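Local structure of conserved protein (Methanothermobacter thermautotrophicus, 2WNY) at residues M80-G91 and A127-R137. The protein is of unknown function but probably binds RNA, perhaps in connection with the archaeal exosome. The protein carries 1 engineered substitution. Numbering follows the deposited sequence.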
ATOM      1  N   MET A  80      13.634   8.550  -0.608  1.00 53.28           N
ATOM      2  CA  MET A  80      13.256   8.163  -1.969  1.00 54.99           C
ATOM      3  C   MET A  80      14.058   6.946  -2.434  1.00 57.20           C
ATOM      4  O   MET A  80      13.525   6.068  -3.114  1.00 57.16           O
ATOM      5  CB  MET A  80      13.390   9.340  -2.946  1.00 57.03           C
ATOM      6  CG  MET A  80      12.951   9.035  -4.380  1.00 57.75           C
ATOM      7  SD  MET A  80      11.216   8.546  -4.573  1.00 53.60           S
ATOM      8  CE  MET A  80      11.240   7.966  -6.268  1.00 50.80           C
ATOM      9  N   ASP A  81      15.320   6.880  -2.023  1.00 61.58           N
ATOM     10  CA  ASP A  81      16.201   5.777  -2.398  1.00 64.98           C
ATOM     11  C   ASP A  81      15.682   4.399  -1.930  1.00 62.19           C
ATOM     12  O   ASP A  81      16.082   3.372  -2.476  1.00 63.90           O
ATOM     13  CB  ASP A  81      17.616   6.041  -1.888  1.00 70.64           C
ATOM     14  CG  ASP A  81      17.715   5.978  -0.375  1.00 72.51           C
ATOM     15  OD1 ASP A  81      16.720   6.282   0.322  1.00 67.58           O
ATOM     16  OD2 ASP A  81      18.801   5.619   0.115  1.00 78.91           O
ATOM     17  N   GLU A  82      14.783   4.389  -0.944  1.00 56.45           N
ATOM     18  CA  GLU A  82      14.136   3.158  -0.484  1.00 55.58           C
ATOM     19  C   GLU A  82      12.952   2.747  -1.366  1.00 52.73           C
ATOM     20  O   GLU A  82      12.417   1.646  -1.222  1.00 52.37           O
ATOM     21  CB  GLU A  82      13.646   3.304   0.962  1.00 53.43           C
ATOM     22  CG  GLU A  82      14.750   3.374   2.010  1.00 60.12           C
ATOM     23  CD  GLU A  82      14.196   3.498   3.416  1.00 63.70           C
ATOM     24  OE1 GLU A  82      13.472   2.574   3.862  1.00 62.01           O
ATOM     25  OE2 GLU A  82      14.482   4.523   4.076  1.00 64.26           O
ATOM     26  N   LEU A  83      12.533   3.629  -2.268  1.00 51.96           N
ATOM     27  CA  LEU A  83      11.324   3.387  -3.062  1.00 47.84           C
ATOM     28  C   LEU A  83      11.622   3.250  -4.545  1.00 49.30           C
ATOM     29  O   LEU A  83      10.851   2.636  -5.277  1.00 46.65           O
ATOM     30  CB  LEU A  83      10.300   4.510  -2.840  1.00 45.15           C
ATOM     31  CG  LEU A  83       9.762   4.761  -1.424  1.00 46.51           C
ATOM     32  CD1 LEU A  83       8.778   5.908  -1.450  1.00 49.32           C
ATOM     33  CD2 LEU A  83       9.099   3.507  -0.809  1.00 37.43           C
ATOM     34  N   GLU A  84      12.750   3.827  -4.964  1.00 53.09           N
ATOM     35  CA  GLU A  84      13.120   3.980  -6.373  1.00 56.12           C
ATOM     36  C   GLU A  84      13.037   2.702  -7.200  1.00 56.55           C
ATOM     37  O   GLU A  84      12.704   2.745  -8.386  1.00 58.07           O
ATOM     38  CB  GLU A  84      14.533   4.569  -6.481  1.00 61.56           C
ATOM     39  CG  GLU A  84      14.612   6.039  -6.082  1.00 67.15           C
ATOM     40  CD  GLU A  84      16.011   6.634  -6.201  1.00 82.22           C
ATOM     41  OE1 GLU A  84      16.988   6.026  -5.696  1.00 84.66           O
ATOM     42  OE2 GLU A  84      16.119   7.731  -6.791  1.00 84.57           O
ATOM     43  N   ASP A  85      13.347   1.571  -6.574  1.00 56.56           N
ATOM     44  CA  ASP A  85      13.386   0.290  -7.279  1.00 57.46           C
ATOM     45  C   ASP A  85      12.057  -0.463  -7.177  1.00 51.48           C
ATOM     46  O   ASP A  85      11.894  -1.530  -7.760  1.00 51.56           O
ATOM     47  CB  ASP A  85      14.547  -0.566  -6.765  1.00 61.82           C
ATOM     48  CG  ASP A  85      14.652  -0.547  -5.254  1.00 64.64           C
ATOM     49  OD1 ASP A  85      13.726  -1.059  -4.588  1.00 67.38           O
ATOM     50  OD2 ASP A  85      15.664  -0.017  -4.741  1.00 79.60           O
ATOM     51  N   ARG A  86      11.107   0.109  -6.448  1.00 46.20           N
ATOM     52  CA  ARG A  86       9.811  -0.535  -6.246  1.00 42.94           C
ATOM     53  C   ARG A  86       8.758  -0.113  -7.282  1.00 41.25           C
ATOM     54  O   ARG A  86       7.609  -0.543  -7.204  1.00 39.85           O
ATOM     55  CB  ARG A  86       9.294  -0.266  -4.834  1.00 39.43           C
ATOM     56  CG  ARG A  86      10.221  -0.707  -3.713  1.00 45.49           C
ATOM     57  CD  ARG A  86       9.606  -0.338  -2.373  1.00 48.22           C
ATOM     58  NE  ARG A  86      10.608  -0.163  -1.330  1.00 56.30           N
ATOM     59  CZ  ARG A  86      10.708  -0.906  -0.231  1.00 53.23           C
ATOM     60  NH1 ARG A  86       9.856  -1.893  -0.003  1.00 48.89           N
ATOM     61  NH2 ARG A  86      11.669  -0.652   0.648  1.00 55.01           N
ATOM     62  N   PHE A  87       9.148   0.714  -8.249  1.00 42.40           N
ATOM     63  CA  PHE A  87       8.248   1.150  -9.329  1.00 42.84           C
ATOM     64  C   PHE A  87       8.278   0.139 -10.473  1.00 45.94           C
ATOM     65  O   PHE A  87       9.346  -0.388 -10.784  1.00 48.56           O
ATOM     66  CB  PHE A  87       8.707   2.505  -9.893  1.00 44.09           C
ATOM     67  CG  PHE A  87       8.472   3.670  -8.973  1.00 39.74           C
ATOM     68  CD1 PHE A  87       7.362   4.495  -9.147  1.00 40.00           C
ATOM     69  CD2 PHE A  87       9.368   3.956  -7.940  1.00 42.75           C
ATOM     70  CE1 PHE A  87       7.142   5.586  -8.306  1.00 37.39           C
ATOM     71  CE2 PHE A  87       9.157   5.042  -7.083  1.00 44.50           C
ATOM     72  CZ  PHE A  87       8.039   5.863  -7.267  1.00 39.40           C
ATOM     73  N   ASP A  88       7.143  -0.106 -11.132  1.00 44.10           N
ATOM     74  CA  ASP A  88       7.165  -0.942 -12.346  1.00 47.32           C
ATOM     75  C   ASP A  88       7.336  -0.108 -13.628  1.00 49.53           C
ATOM     76  O   ASP A  88       7.516   1.115 -13.561  1.00 47.09           O
ATOM     77  CB  ASP A  88       5.957  -1.897 -12.420  1.00 44.57           C
ATOM     78  CG  ASP A  88       4.628  -1.177 -12.690  1.00 47.60           C
ATOM     79  OD1 ASP A  88       4.614   0.041 -12.964  1.00 40.98           O
ATOM     80  OD2 ASP A  88       3.583  -1.862 -12.647  1.00 53.56           O
ATOM     81  N   GLU A  89       7.291  -0.775 -14.785  1.00 53.86           N
ATOM     82  CA  GLU A  89       7.468  -0.104 -16.082  1.00 58.14           C
ATOM     83  C   GLU A  89       6.248   0.742 -16.489  1.00 56.50           C
ATOM     84  O   GLU A  89       6.320   1.521 -17.441  1.00 57.71           O
ATOM     85  CB  GLU A  89       7.837  -1.113 -17.189  1.00 62.59           C
ATOM     86  CG  GLU A  89       7.006  -2.421 -17.173  1.00 69.31           C
ATOM     87  CD  GLU A  89       7.122  -3.256 -18.455  1.00 86.87           C
ATOM     88  OE1 GLU A  89       7.680  -2.765 -19.462  1.00 88.85           O
ATOM     89  OE2 GLU A  89       6.642  -4.414 -18.453  1.00 89.88           O
ATOM     90  N   ASN A  90       5.150   0.613 -15.739  1.00 53.76           N
ATOM     91  CA  ASN A  90       3.860   1.208 -16.110  1.00 54.66           C
ATOM     92  C   ASN A  90       3.352   2.374 -15.247  1.00 51.80           C
ATOM     93  O   ASN A  90       2.180   2.737 -15.344  1.00 52.34           O
ATOM     94  CB  ASN A  90       2.775   0.124 -16.136  1.00 54.68           C
ATOM     95  CG  ASN A  90       2.886  -0.786 -17.332  1.00 64.66           C
ATOM     96  OD1 ASN A  90       2.901  -2.010 -17.188  1.00 71.57           O
ATOM     97  ND2 ASN A  90       2.961  -0.200 -18.527  1.00 70.35           N
ATOM     98  N   GLY A  91       4.200   2.950 -14.401  1.00 51.19           N
ATOM     99  CA  GLY A  91       3.761   4.056 -13.535  1.00 48.59           C
ATOM    100  C   GLY A  91       3.439   3.675 -12.090  1.00 47.11           C
ATOM    101  O   GLY A  91       3.331   4.555 -11.224  1.00 47.64           O
ATOM    102  N   ALA A 127       2.773   7.204 -18.847  1.00 55.26           N
ATOM    103  CA  ALA A 127       2.704   6.254 -17.741  1.00 53.40           C
ATOM    104  C   ALA A 127       3.911   5.322 -17.799  1.00 55.29           C
ATOM    105  O   ALA A 127       3.811   4.182 -18.257  1.00 56.53           O
ATOM    106  CB  ALA A 127       1.386   5.473 -17.782  1.00 53.48           C
ATOM    107  N   LYS A 128       5.056   5.826 -17.343  1.00 54.87           N
ATOM    108  CA  LYS A 128       6.325   5.096 -17.438  1.00 56.73           C
ATOM    109  C   LYS A 128       7.116   5.239 -16.140  1.00 54.66           C
ATOM    110  O   LYS A 128       6.891   6.190 -15.375  1.00 52.08           O
ATOM    111  CB  LYS A 128       7.142   5.610 -18.626  1.00 60.64           C
ATOM    112  CG  LYS A 128       8.045   4.548 -19.257  1.00 67.73           C
ATOM    113  CD  LYS A 128       8.718   5.039 -20.547  1.00 77.07           C
ATOM    114  CE  LYS A 128       9.774   6.118 -20.287  1.00 75.98           C
ATOM    115  NZ  LYS A 128      10.814   6.155 -21.350  1.00 77.03           N
ATOM    116  N   ARG A 129       8.035   4.301 -15.893  1.00 54.71           N
ATOM    117  CA  ARG A 129       8.787   4.269 -14.631  1.00 53.60           C
ATOM    118  C   ARG A 129       9.447   5.609 -14.294  1.00 53.79           C
ATOM    119  O   ARG A 129       9.261   6.125 -13.192  1.00 50.71           O
ATOM    120  CB  ARG A 129       9.837   3.148 -14.602  1.00 55.68           C
ATOM    121  CG  ARG A 129      10.531   3.036 -13.242  1.00 54.29           C
ATOM    122  CD  ARG A 129      11.731   2.113 -13.266  1.00 66.09           C
ATOM    123  NE  ARG A 129      11.416   0.782 -12.754  1.00 66.90           N
ATOM    124  CZ  ARG A 129      11.266  -0.313 -13.501  1.00 73.68           C
ATOM    125  NH1 ARG A 129      11.387  -0.261 -14.823  1.00 78.36           N
ATOM    126  NH2 ARG A 129      10.988  -1.473 -12.918  1.00 76.81           N
ATOM    127  N   GLU A 130      10.202   6.163 -15.243  1.00 55.80           N
ATOM    128  CA  GLU A 130      10.975   7.377 -14.989  1.00 57.44           C
ATOM    129  C   GLU A 130      10.090   8.567 -14.608  1.00 53.63           C
ATOM    130  O   GLU A 130      10.448   9.345 -13.729  1.00 51.64           O
ATOM    131  CB  GLU A 130      11.909   7.723 -16.167  1.00 62.42           C
ATOM    132  CG  GLU A 130      11.198   8.138 -17.467  1.00 66.91           C
ATOM    133  CD  GLU A 130      12.130   8.741 -18.508  1.00 82.03           C
ATOM    134  OE1 GLU A 130      13.372   8.597 -18.385  1.00 84.75           O
ATOM    135  OE2 GLU A 130      11.611   9.359 -19.463  1.00 86.07           O
ATOM    136  N   VAL A 131       8.943   8.689 -15.271  1.00 51.26           N
ATOM    137  CA  VAL A 131       8.002   9.767 -15.014  1.00 49.04           C
ATOM    138  C   VAL A 131       7.433   9.621 -13.592  1.00 46.44           C
ATOM    139  O   VAL A 131       7.429  10.576 -12.807  1.00 44.52           O
ATOM    140  CB  VAL A 131       6.862   9.780 -16.071  1.00 50.01           C
ATOM    141  CG1 VAL A 131       5.932  10.976 -15.869  1.00 44.96           C
ATOM    142  CG2 VAL A 131       7.444   9.790 -17.485  1.00 53.28           C
ATOM    143  N   ALA A 132       6.992   8.413 -13.261  1.00 43.95           N
ATOM    144  CA  ALA A 132       6.430   8.128 -11.944  1.00 43.32           C
ATOM    145  C   ALA A 132       7.455   8.389 -10.832  1.00 43.23           C
ATOM    146  O   ALA A 132       7.150   9.059  -9.844  1.00 39.39           O
ATOM    147  CB  ALA A 132       5.907   6.703 -11.888  1.00 41.83           C
ATOM    148  N   VAL A 133       8.670   7.871 -11.022  1.00 44.32           N
ATOM    149  CA  VAL A 133       9.785   8.090 -10.098  1.00 45.66           C
ATOM    150  C   VAL A 133      10.023   9.591  -9.866  1.00 46.59           C
ATOM    151  O   VAL A 133      10.060  10.056  -8.721  1.00 44.83           O
ATOM    152  CB  VAL A 133      11.086   7.408 -10.628  1.00 49.72           C
ATOM    153  CG1 VAL A 133      12.324   7.926  -9.907  1.00 48.66           C
ATOM    154  CG2 VAL A 133      10.977   5.890 -10.496  1.00 48.87           C
ATOM    155  N   GLU A 134      10.181  10.339 -10.955  1.00 48.56           N
ATOM    156  CA  GLU A 134      10.424  11.783 -10.860  1.00 50.90           C
ATOM    157  C   GLU A 134       9.320  12.485 -10.066  1.00 47.75           C
ATOM    158  O   GLU A 134       9.605  13.318  -9.201  1.00 45.65           O
ATOM    159  CB  GLU A 134      10.590  12.425 -12.246  1.00 52.43           C
ATOM    160  CG  GLU A 134      10.737  13.960 -12.227  1.00 59.14           C
ATOM    161  CD  GLU A 134      11.918  14.460 -11.383  1.00 75.49           C
ATOM    162  OE1 GLU A 134      12.825  13.662 -11.051  1.00 78.22           O
ATOM    163  OE2 GLU A 134      11.940  15.667 -11.056  1.00 81.08           O
ATOM    164  N   ASN A 135       8.069  12.117 -10.351  1.00 45.84           N
ATOM    165  CA  ASN A 135       6.906  12.730  -9.707  1.00 44.22           C
ATOM    166  C   ASN A 135       6.859  12.500  -8.205  1.00 42.30           C
ATOM    167  O   ASN A 135       6.558  13.416  -7.438  1.00 43.30           O
ATOM    168  CB  ASN A 135       5.612  12.241 -10.360  1.00 41.55           C
ATOM    169  CG  ASN A 135       5.379  12.862 -11.711  1.00 45.40           C
ATOM    170  OD1 ASN A 135       6.080  13.789 -12.116  1.00 39.45           O
ATOM    171  ND2 ASN A 135       4.391  12.349 -12.426  1.00 38.74           N
ATOM    172  N   ILE A 136       7.171  11.277  -7.787  1.00 40.48           N
ATOM    173  CA  ILE A 136       7.182  10.944  -6.369  1.00 40.43           C
ATOM    174  C   ILE A 136       8.381  11.590  -5.658  1.00 42.10           C
ATOM    175  O   ILE A 136       8.245  12.108  -4.538  1.00 40.51           O
ATOM    176  CB  ILE A 136       7.137   9.398  -6.139  1.00 37.87           C
ATOM    177  CG1 ILE A 136       5.839   8.781  -6.708  1.00 40.61           C
ATOM    178  CG2 ILE A 136       7.340   9.048  -4.646  1.00 38.94           C
ATOM    179  CD1 ILE A 136       4.521   9.217  -6.016  1.00 37.44           C
ATOM    180  N   ARG A 137       9.544  11.587  -6.318  1.00 46.35           N
ATOM    181  CA  ARG A 137      10.746  12.184  -5.740  1.00 49.46           C
ATOM    182  C   ARG A 137      10.522  13.674  -5.444  1.00 52.29           C
ATOM    183  O   ARG A 137      10.916  14.183  -4.381  1.00 52.92           O
ATOM    184  CB  ARG A 137      11.945  11.987  -6.675  1.00 54.08           C
ATOM    185  CG  ARG A 137      13.307  12.354  -6.048  1.00 59.91           C
ATOM    186  CD  ARG A 137      14.330  12.688  -7.117  1.00 67.83           C
ATOM    187  NE  ARG A 137      13.834  13.754  -7.994  1.00 78.98           N
ATOM    188  CZ  ARG A 137      13.862  15.060  -7.715  1.00 82.07           C
ATOM    189  NH1 ARG A 137      14.375  15.509  -6.573  1.00 81.73           N
ATOM    190  NH2 ARG A 137      13.370  15.926  -8.590  1.00 80.53           N
TER
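Phe-87 inserts its ring against the helix that begins at Arg-129, and the distances define a close apolar fit. Val-133 CG2 lies 3.8 Å from the centroid of the Phe-87 ring and 20° off the ring normal, a CH-pi contact over one face. Ile-136 meets the same ring at its edge, its CG1 3.7 Å from Phe-87 CZ, while Ala-132 CB lies beside Phe-87 CD1 and packs 3.4 Å from Gly-91 O. With CG anti to the carbonyl carbon (chi1 -72°), Phe-87 turns this ring into the helix. Replacing Phe-87 by alanine would probably open a gap between the loop and Ala-132, Val-133 and Ile-136, and cost Val-133 CG2 its aromatic partner. Met-80 extends the apolar surface: its chain, bent at chi2 (61°), lays SD 3.9 Å from Ile-136 CG2 and places CE 3.8 Å from Val-133 CG1, while the Met-80 side chain crosses that of Arg-137 at about a right angle, CG against CG.

The polar, solvent-facing side, carried by exposed Arg-129, Glu-89 and Asn-90, is looser. Arg-129 directs NH2 and NE to Phe-87 O, at 2.9 and 3.1 Å, but both bonds are bent and weak. Its guanidinium lies with one face over the Asp-88 to Glu-89 backbone, yet Glu-89 OE1 remains 6.4 Å from Arg-129 NH1, too far for a salt bridge. The Asp-88 to Gly-91 type I turn is braced internally by an Asx turn, Asn-90 N to Asp-88 OD1.

The contact joins helix 129-139 to the loop between helix 62-76 and strand 92-98: Phe-87 also touches Leu-93 of that strand, and Ile-136 reaches Phe-72 of helix 62-76.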